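Xylose isomerase-like TIM barrel domain-containing protein (Parabacteroides distasonis, PDB 4KW2) is of unknown function but has a xylose isomerase-like TIM barrel fold, consistent with an isomerase-like activity. Local coordinates at residues 50-55 against 92-97; 24-29 against 46-51; 111-116 against 140-145. All coordinates share one frame; numbering follows the deposited sequence.

Overall arrangement
All three contacts belong to one closed parallel barrel. Interactions 1 and 2 lie in its wall, are buried and share strand 50-53, which pairs with strand 91-98 in the first through three backbone bonds, beside the buried Glu52 carboxylate, and with strand 23-27 in the second through one direct bond, a bridging water and an apolar cluster. Interaction 3 lies farther out and is only partly buried: helix 103-116 meets the turn leading into strand 143-146, with no hydrogen bond across it. It still touches interaction 1, where Phe55 and Phe95 reach Phe112 and Phe95 also reaches Ile116, whereas interactions 2 and 3 have centres about 18 Å apart and do not meet.

Interaction 1 (50-55 against 92-97); sequences YAEAFF and PIAFGV
Ala51 O accepts a hydrogen bond from Ala94 N at 3.2 Å. Ala53 bonds to strand 91-98 through both its N and its O: Ala53 N reaches Ala94 O at 3.1 Å, and Ala53 O takes Gly96 N at 3.2 Å. The strands run parallel, their axes inclined by 23°. Glu52 and Ala94 share the face turned to the barrel interior, their CB atoms 4.0 Å apart. On the other face, Ala53 CB packs on CD1 of Phe95 at 3.7 Å, and the same CD1 lies at the edge of the Phe55 ring, in its plane, 3.8 Å from CE1; the two phenylalanines cross at about a right angle. At the strand start, Ile93 CB sits at the edge of the Tyr50 ring, 3.9 Å from CD1. Gly96 has backbone angles that favour glycine, and a cis peptide joins it to Val97. With CG anti to the backbone N (chi1 173°) and an extended chain, Glu52 carries its carboxylate past Gly96 to Ser240, Thr122 and His203, which hydrogen-bond it. Trp216 of the second subunit stacks on Phe55. This is the pairing within the beta-alpha-beta unit of strand 50-53, helix 75-86 and strand 91-98: Phe85 of that helix covers Ala51 and Pro92, while helix 103-116 covers Phe95 through Phe109, Phe112 and Ile116.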
loop_
_atom_site.group_PDB
_atom_site.type_symbol
_atom_site.label_atom_id
_atom_site.label_comp_id
_atom_site.label_asym_id
_atom_site.label_seq_id
_atom_site.Cartn_x
_atom_site.Cartn_y
_atom_site.Cartn_z
ATOM N N TYR A 50 18.197 -18.372 7.450
ATOM C CA TYR A 50 18.192 -18.231 5.987
ATOM C C TYR A 50 17.852 -16.805 5.572
ATOM O O TYR A 50 17.165 -16.090 6.299
ATOM C CB TYR A 50 17.173 -19.187 5.364
ATOM C CG TYR A 50 17.438 -20.645 5.657
ATOM C CD1 TYR A 50 18.312 -21.383 4.869
ATOM C CD2 TYR A 50 16.812 -21.290 6.728
ATOM C CE1 TYR A 50 18.563 -22.717 5.137
ATOM C CE2 TYR A 50 17.057 -22.629 7.001
ATOM C CZ TYR A 50 17.931 -23.334 6.199
ATOM O OH TYR A 50 18.180 -24.656 6.452
ATOM N N ALA A 51 18.330 -16.394 4.402
ATOM C CA ALA A 51 18.041 -15.057 3.896
ATOM C C ALA A 51 17.824 -15.042 2.384
ATOM O O ALA A 51 18.467 -15.784 1.649
ATOM C CB ALA A 51 19.157 -14.106 4.280
ATOM N N GLU A 52 16.876 -14.219 1.943
ATOM C CA GLU A 52 16.694 -13.890 0.531
ATOM C C GLU A 52 17.094 -12.428 0.368
ATOM O O GLU A 52 16.373 -11.528 0.813
ATOM C CB GLU A 52 15.242 -14.096 0.096
ATOM C CG GLU A 52 14.948 -13.614 -1.324
ATOM C CD GLU A 52 13.533 -13.918 -1.785
ATOM O OE1 GLU A 52 12.808 -14.643 -1.066
ATOM O OE2 GLU A 52 13.140 -13.430 -2.874
ATOM N N ALA A 53 18.242 -12.191 -0.261
ATOM C CA ALA A 53 18.809 -10.850 -0.302
ATOM C C ALA A 53 18.534 -10.118 -1.618
ATOM O O ALA A 53 18.669 -10.683 -2.706
ATOM C CB ALA A 53 20.297 -10.900 -0.017
ATOM N N PHE A 54 18.146 -8.852 -1.488
ATOM C CA PHE A 54 17.951 -7.962 -2.618
ATOM C C PHE A 54 19.237 -7.169 -2.857
ATOM O O PHE A 54 19.960 -6.824 -1.909
ATOM C CB PHE A 54 16.775 -7.006 -2.363
ATOM C CG PHE A 54 17.107 -5.877 -1.423
ATOM C CD1 PHE A 54 17.048 -6.057 -0.044
ATOM C CD2 PHE A 54 17.506 -4.649 -1.913
ATOM C CE1 PHE A 54 17.381 -5.027 0.820
ATOM C CE2 PHE A 54 17.836 -3.614 -1.052
ATOM C CZ PHE A 54 17.771 -3.804 0.316
ATOM N N PHE A 55 19.497 -6.856 -4.122
ATOM C CA PHE A 55 20.712 -6.158 -4.530
ATOM C C PHE A 55 20.646 -4.655 -4.264
ATOM O O PHE A 55 19.564 -4.064 -4.145
ATOM C CB PHE A 55 20.968 -6.381 -6.023
ATOM C CG PHE A 55 21.632 -7.691 -6.362
ATOM C CD1 PHE A 55 21.697 -8.740 -5.454
ATOM C CD2 PHE A 55 22.169 -7.879 -7.628
ATOM C CE1 PHE A 55 22.311 -9.935 -5.793
ATOM C CE2 PHE A 55 22.780 -9.068 -7.972
ATOM C CZ PHE A 55 22.844 -10.102 -7.055
ATOM N N PRO A 92 23.023 -17.933 2.932
ATOM C CA PRO A 92 22.589 -17.004 1.891
ATOM C C PRO A 92 21.860 -17.778 0.806
ATOM O O PRO A 92 22.326 -17.856 -0.323
ATOM C CB PRO A 92 23.902 -16.423 1.383
ATOM C CG PRO A 92 24.861 -17.556 1.535
ATOM C CD PRO A 92 24.444 -18.289 2.778
ATOM N N ILE A 93 20.714 -18.338 1.172
ATOM C CA ILE A 93 20.035 -19.361 0.379
ATOM C C ILE A 93 19.466 -18.819 -0.932
ATOM O O ILE A 93 19.433 -19.534 -1.934
ATOM C CB ILE A 93 18.909 -20.034 1.208
ATOM C CG1 ILE A 93 18.440 -21.343 0.570
ATOM C CG2 ILE A 93 17.729 -19.097 1.429
ATOM C CD1 ILE A 93 19.318 -22.515 0.928
ATOM N N ALA A 94 19.029 -17.563 -0.932
ATOM C CA ALA A 94 18.390 -16.999 -2.109
ATOM C C ALA A 94 18.819 -15.571 -2.387
ATOM O O ALA A 94 19.203 -14.835 -1.483
ATOM C CB ALA A 94 16.875 -17.063 -1.963
ATOM N N PHE A 95 18.753 -15.205 -3.660
ATOM C CA PHE A 95 18.828 -13.825 -4.083
ATOM C C PHE A 95 17.649 -13.545 -5.000
ATOM O O PHE A 95 17.238 -14.405 -5.771
ATOM C CB PHE A 95 20.140 -13.555 -4.815
ATOM C CG PHE A 95 21.341 -13.628 -3.928
ATOM C CD1 PHE A 95 21.649 -12.581 -3.078
ATOM C CD2 PHE A 95 22.155 -14.746 -3.928
ATOM C CE1 PHE A 95 22.752 -12.645 -2.245
ATOM C CE2 PHE A 95 23.259 -14.817 -3.097
ATOM C CZ PHE A 95 23.557 -13.764 -2.254
ATOM N N GLY A 96 17.118 -12.334 -4.909
ATOM C CA GLY A 96 16.023 -11.907 -5.761
ATOM C C GLY A 96 15.273 -10.784 -5.080
ATOM O O GLY A 96 15.587 -10.464 -3.933
ATOM N N VAL A 97 14.287 -10.186 -5.756
ATOM C CA VAL A 97 13.791 -10.664 -7.050
ATOM C C VAL A 97 14.494 -9.968 -8.224
ATOM O O VAL A 97 14.481 -8.740 -8.341
ATOM C CB VAL A 97 12.266 -10.463 -7.175
ATOM C CG1 VAL A 97 11.747 -11.044 -8.484
ATOM C CG2 VAL A 97 11.545 -11.086 -5.989
#

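Interaction 2 (24-29 against 46-51); sequences VGIQTW and LGMGYA. With EDO (1,2-ethanediol), chain I.
Val24 O receives a hydrogen bond from a water at 2.7 Å, and that water in turn accepts one from Gly49 N at 3.1 Å, bridging two backbones just before the strands pair directly. The same carbonyl oxygen lies at the edge of the Tyr50 ring, near its plane, 3.6 Å from CD2. Two residues on, Ile26 N donates to Tyr50 O at 3.1 Å, and Ala51 CA makes a CA-H...O contact with Ile26 O, as expected of parallel neighbours. Gly25 fits closely here, since a CB on it would clash with Tyr50 CB. SE of selenomethionine Met48 lies against the Gly25 carbonyl, and the bend at chi3 (-78°) turns CE to 3.7 Å from Ile26 CB. Ile26 has CD1 anti to its CA about the CB-CG1 bond (chi2 173°), extending it to Leu46 CD1 at 3.7 Å. An alanine in place of Ile26 keeps CB against the Met48 methyl but removes CG1, CG2 and CD1, which would probably leave Leu46 CD1 without this partner and open a gap beside the end of helix 36-46. That helix closes in a Schellman motif with Gly47 as C-prime residue, and Leu257 and Gln261 of helix 250-262 cover Val24 and Met48. Polar bonding therefore falls to the backbones and one water, while mainly apolar branches fill the space between strand and helix end in this beta-alpha-beta unit.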
loop_
_atom_site.group_PDB
_atom_site.type_symbol
_atom_site.label_atom_id
_atom_site.label_comp_id
_atom_site.label_asym_id
_atom_site.label_seq_id
_atom_site.Cartn_x
_atom_site.Cartn_y
_atom_site.Cartn_z
ATOM N N VAL A 24 12.472 -21.494 6.919
ATOM C CA VAL A 24 11.971 -20.156 7.167
ATOM C C VAL A 24 13.137 -19.175 7.091
ATOM O O VAL A 24 14.095 -19.275 7.865
ATOM C CB VAL A 24 11.301 -20.035 8.551
ATOM C CG1 VAL A 24 10.618 -18.677 8.689
ATOM C CG2 VAL A 24 10.302 -21.167 8.756
ATOM N N GLY A 25 13.045 -18.232 6.156
ATOM C CA GLY A 25 14.059 -17.203 5.984
ATOM C C GLY A 25 13.473 -15.808 5.971
ATOM O O GLY A 25 12.252 -15.623 5.945
ATOM N N ILE A 26 14.354 -14.819 5.987
ATOM C CA ILE A 26 13.932 -13.430 5.909
ATOM C C ILE A 26 14.231 -12.826 4.540
ATOM O O ILE A 26 15.246 -13.143 3.923
ATOM C CB ILE A 26 14.605 -12.588 7.008
ATOM C CG1 ILE A 26 13.896 -11.241 7.146
ATOM C CG2 ILE A 26 16.095 -12.388 6.734
ATOM C CD1 ILE A 26 14.390 -10.425 8.312
ATOM N N GLN A 27 13.334 -11.963 4.069
ATOM C CA GLN A 27 13.647 -11.066 2.957
ATOM C C GLN A 27 14.392 -9.877 3.530
ATOM O O GLN A 27 13.857 -9.155 4.378
ATOM C CB GLN A 27 12.382 -10.585 2.260
ATOM C CG GLN A 27 11.564 -11.698 1.633
ATOM C CD GLN A 27 10.336 -11.174 0.917
ATOM O OE1 GLN A 27 10.396 -10.148 0.233
ATOM N NE2 GLN A 27 9.206 -11.868 1.086
ATOM N N THR A 28 15.623 -9.662 3.076
ATOM C CA THR A 28 16.438 -8.571 3.616
ATOM C C THR A 28 15.813 -7.200 3.316
ATOM O O THR A 28 16.110 -6.223 3.997
ATOM C CB THR A 28 17.893 -8.632 3.109
ATOM O OG1 THR A 28 17.917 -8.595 1.679
ATOM C CG2 THR A 28 18.573 -9.915 3.581
ATOM N N TRP A 29 14.936 -7.131 2.316
ATOM C CA TRP A 29 14.168 -5.906 2.044
ATOM C C TRP A 29 13.485 -5.350 3.303
ATOM O O TRP A 29 13.313 -4.141 3.445
ATOM C CB TRP A 29 13.126 -6.144 0.941
ATOM C CG TRP A 29 12.391 -4.906 0.609
ATOM C CD1 TRP A 29 11.097 -4.625 0.908
ATOM C CD2 TRP A 29 12.918 -3.743 -0.045
ATOM N NE1 TRP A 29 10.775 -3.364 0.475
ATOM C CE2 TRP A 29 11.876 -2.797 -0.113
ATOM C CE3 TRP A 29 14.168 -3.412 -0.579
ATOM C CZ2 TRP A 29 12.040 -1.539 -0.704
ATOM C CZ3 TRP A 29 14.336 -2.170 -1.161
ATOM C CH2 TRP A 29 13.276 -1.241 -1.217
ATOM N N LEU A 46 15.982 -12.273 15.393
ATOM C CA LEU A 46 14.724 -12.927 15.046
ATOM C C LEU A 46 14.785 -14.443 15.205
ATOM O O LEU A 46 13.760 -15.082 15.418
ATOM C CB LEU A 46 14.331 -12.583 13.609
ATOM C CG LEU A 46 13.832 -11.149 13.418
ATOM C CD1 LEU A 46 13.951 -10.720 11.968
ATOM C CD2 LEU A 46 12.394 -11.012 13.909
ATOM N N GLY A 47 15.981 -15.012 15.077
ATOM C CA GLY A 47 16.178 -16.453 15.202
ATOM C C GLY A 47 15.891 -17.202 13.912
ATOM O O GLY A 47 15.227 -18.235 13.934
HETATM N N MSE A 48 16.401 -16.688 12.792
HETATM C CA MSE A 48 16.237 -17.334 11.481
HETATM C C MSE A 48 17.576 -17.673 10.871
HETATM O O MSE A 48 18.557 -16.939 11.050
HETATM C CB MSE A 48 15.462 -16.406 10.552
HETATM C CG MSE A 48 13.981 -16.439 10.890
HETATM SE SE MSE A 48 12.989 -15.337 9.597
HETATM C CE MSE A 48 13.433 -13.609 10.390
ATOM N N GLY A 49 17.620 -18.780 10.129
ATOM C CA GLY A 49 18.876 -19.307 9.589
ATOM C C GLY A 49 19.039 -19.184 8.085
ATOM O O GLY A 49 19.928 -19.817 7.508
ATOM N N TYR A 50 18.197 -18.372 7.450
ATOM C CA TYR A 50 18.192 -18.231 5.987
ATOM C C TYR A 50 17.852 -16.805 5.572
ATOM O O TYR A 50 17.165 -16.090 6.299
ATOM C CB TYR A 50 17.173 -19.187 5.364
ATOM C CG TYR A 50 17.438 -20.645 5.657
ATOM C CD1 TYR A 50 18.312 -21.383 4.869
ATOM C CD2 TYR A 50 16.812 -21.290 6.728
ATOM C CE1 TYR A 50 18.563 -22.717 5.137
ATOM C CE2 TYR A 50 17.057 -22.629 7.001
ATOM C CZ TYR A 50 17.931 -23.334 6.199
ATOM O OH TYR A 50 18.180 -24.656 6.452
ATOM N N ALA A 51 18.330 -16.394 4.402
ATOM C CA ALA A 51 18.041 -15.057 3.896
ATOM C C ALA A 51 17.824 -15.042 2.384
ATOM O O ALA A 51 18.467 -15.784 1.649
ATOM C CB ALA A 51 19.157 -14.106 4.280
HETATM C C1 EDO I . 18.395 -22.117 12.271
HETATM O O1 EDO I . 17.914 -23.013 11.256
HETATM C C2 EDO I . 17.226 -21.426 12.969
HETATM O O2 EDO I . 17.703 -20.353 13.793
HETATM O O HOH W 1 14.987 -20.339 10.154
#

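Interaction 3 (111-116 against 140-145); sequences AFAHKI and YDMEVA
This is an apolar and aromatic contact in the outer layer of the TIM barrel, where helix 103-116 packs beside the turn that joins helix 130-140 to strand 143-146. No hydrogen bond crosses it. Ala111 CA stands over one face of the Tyr140 ring, 4.2 Å from its centroid and 26° off the normal, a CH-pi contact. Beyond the ring, the phenol end reaches the methyl of Ala111, Tyr140 OH to Ala111 CB 3.6 Å. One turn farther along, His114 meets the opposite end of the same ring: its CB comes within 3.9 Å of Tyr140 CD1. The imidazole is set obliquely to the phenol ring, planes at 45°. Asp141 follows in a Schellman motif with positive phi, which turns the chain so that selenomethionine Met142 also faces the helix. Phe110 of helix 103-116 touches both Tyr140 and Met142, and Val121 of strand 120-123 touches Ala113 and Met142, tying this corner to the barrel wall. Bends at chi2 (62°) and chi3 fold the Met142 methyl back onto the helix. There Met142 CE packs 3.7 Å from Ala113 CB and 3.5 Å from the backbone N of His114.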
loop_
_atom_site.group_PDB
_atom_site.type_symbol
_atom_site.label_atom_id
_atom_site.label_comp_id
_atom_site.label_asym_id
_atom_site.label_seq_id
_atom_site.Cartn_x
_atom_site.Cartn_y
_atom_site.Cartn_z
ATOM N N ALA A 111 25.933 -16.581 -11.978
ATOM C CA ALA A 111 27.325 -16.843 -11.597
ATOM C C ALA A 111 27.585 -16.368 -10.171
ATOM O O ALA A 111 28.216 -17.067 -9.383
ATOM C CB ALA A 111 28.286 -16.158 -12.559
ATOM N N PHE A 112 27.090 -15.177 -9.851
ATOM C CA PHE A 112 27.244 -14.603 -8.517
ATOM C C PHE A 112 26.523 -15.431 -7.452
ATOM O O PHE A 112 27.100 -15.759 -6.422
ATOM C CB PHE A 112 26.723 -13.167 -8.492
ATOM C CG PHE A 112 26.765 -12.538 -7.134
ATOM C CD1 PHE A 112 27.972 -12.156 -6.574
ATOM C CD2 PHE A 112 25.597 -12.332 -6.409
ATOM C CE1 PHE A 112 28.018 -11.572 -5.318
ATOM C CE2 PHE A 112 25.636 -11.756 -5.152
ATOM C CZ PHE A 112 26.850 -11.371 -4.607
ATOM N N ALA A 113 25.260 -15.760 -7.705
ATOM C CA ALA A 113 24.493 -16.618 -6.805
ATOM C C ALA A 113 25.255 -17.900 -6.483
ATOM O O ALA A 113 25.349 -18.302 -5.324
ATOM C CB ALA A 113 23.139 -16.949 -7.411
ATOM N N HIS A 114 25.795 -18.535 -7.515
ATOM C CA HIS A 114 26.572 -19.761 -7.356
ATOM C C HIS A 114 27.840 -19.516 -6.542
ATOM O O HIS A 114 28.184 -20.300 -5.663
ATOM C CB HIS A 114 26.945 -20.322 -8.726
ATOM C CG HIS A 114 27.820 -21.535 -8.666
ATOM N ND1 HIS A 114 27.319 -22.804 -8.476
ATOM C CD2 HIS A 114 29.163 -21.671 -8.766
ATOM C CE1 HIS A 114 28.315 -23.670 -8.462
ATOM N NE2 HIS A 114 29.445 -23.009 -8.634
ATOM N N LYS A 115 28.525 -18.419 -6.837
ATOM C CA LYS A 115 29.768 -18.081 -6.156
ATOM C C LYS A 115 29.550 -17.848 -4.655
ATOM O O LYS A 115 30.377 -18.240 -3.839
ATOM C CB LYS A 115 30.403 -16.847 -6.814
ATOM C CG LYS A 115 31.831 -16.561 -6.376
ATOM C CD LYS A 115 32.643 -15.850 -7.456
ATOM C CE LYS A 115 32.054 -14.498 -7.849
ATOM N NZ LYS A 115 31.244 -14.516 -9.105
ATOM N N ILE A 116 28.437 -17.222 -4.294
ATOM C CA ILE A 116 28.122 -16.964 -2.886
ATOM C C ILE A 116 27.545 -18.214 -2.210
ATOM O O ILE A 116 27.579 -18.342 -0.990
ATOM C CB ILE A 116 27.166 -15.759 -2.743
ATOM C CG1 ILE A 116 27.841 -14.495 -3.288
ATOM C CG2 ILE A 116 26.753 -15.542 -1.293
ATOM C CD1 ILE A 116 29.157 -14.143 -2.612
ATOM N N TYR A 140 24.472 -23.959 -13.563
ATOM C CA TYR A 140 24.918 -23.662 -12.201
ATOM C C TYR A 140 24.203 -24.487 -11.128
ATOM O O TYR A 140 24.388 -24.238 -9.939
ATOM C CB TYR A 140 24.731 -22.172 -11.902
ATOM C CG TYR A 140 25.584 -21.254 -12.754
ATOM C CD1 TYR A 140 26.954 -21.126 -12.525
ATOM C CD2 TYR A 140 25.022 -20.503 -13.779
ATOM C CE1 TYR A 140 27.735 -20.280 -13.301
ATOM C CE2 TYR A 140 25.792 -19.659 -14.558
ATOM C CZ TYR A 140 27.146 -19.550 -14.317
ATOM O OH TYR A 140 27.895 -18.700 -15.099
ATOM N N ASP A 141 23.397 -25.465 -11.540
ATOM C CA ASP A 141 22.592 -26.261 -10.607
ATOM C C ASP A 141 21.789 -25.371 -9.638
ATOM O O ASP A 141 21.619 -25.700 -8.464
ATOM C CB ASP A 141 23.488 -27.235 -9.834
ATOM C CG ASP A 141 22.697 -28.231 -9.001
ATOM O OD1 ASP A 141 21.544 -28.549 -9.369
ATOM O OD2 ASP A 141 23.230 -28.695 -7.970
HETATM N N MSE A 142 21.292 -24.251 -10.156
HETATM C CA MSE A 142 20.566 -23.263 -9.370
HETATM C C MSE A 142 19.093 -23.480 -9.545
HETATM O O MSE A 142 18.612 -23.636 -10.665
HETATM C CB MSE A 142 20.952 -21.883 -9.903
HETATM C CG MSE A 142 20.431 -20.726 -9.055
HETATM SE SE MSE A 142 21.187 -20.797 -7.241
HETATM C CE MSE A 142 23.082 -20.655 -7.742
ATOM N N GLU A 143 18.355 -23.497 -8.443
ATOM C CA GLU A 143 16.904 -23.539 -8.521
ATOM C C GLU A 143 16.362 -22.143 -8.798
ATOM O O GLU A 143 16.953 -21.144 -8.392
ATOM C CB GLU A 143 16.307 -24.116 -7.243
ATOM C CG GLU A 143 16.638 -25.586 -7.060
ATOM C CD GLU A 143 15.866 -26.218 -5.924
ATOM O OE1 GLU A 143 15.910 -25.681 -4.794
ATOM O OE2 GLU A 143 15.217 -27.256 -6.167
ATOM N N VAL A 144 15.245 -22.089 -9.512
ATOM C CA VAL A 144 14.660 -20.836 -9.963
ATOM C C VAL A 144 13.195 -20.789 -9.541
ATOM O O VAL A 144 12.422 -21.690 -9.868
ATOM C CB VAL A 144 14.768 -20.698 -11.496
ATOM C CG1 VAL A 144 14.216 -19.357 -11.961
ATOM C CG2 VAL A 144 16.216 -20.860 -11.939
ATOM N N ALA A 145 12.832 -19.757 -8.786
ATOM C CA ALA A 145 11.450 -19.541 -8.381
ATOM C C ALA A 145 10.914 -18.327 -9.128
ATOM O O ALA A 145 11.313 -17.188 -8.860
ATOM C CB ALA A 145 11.361 -19.334 -6.880
#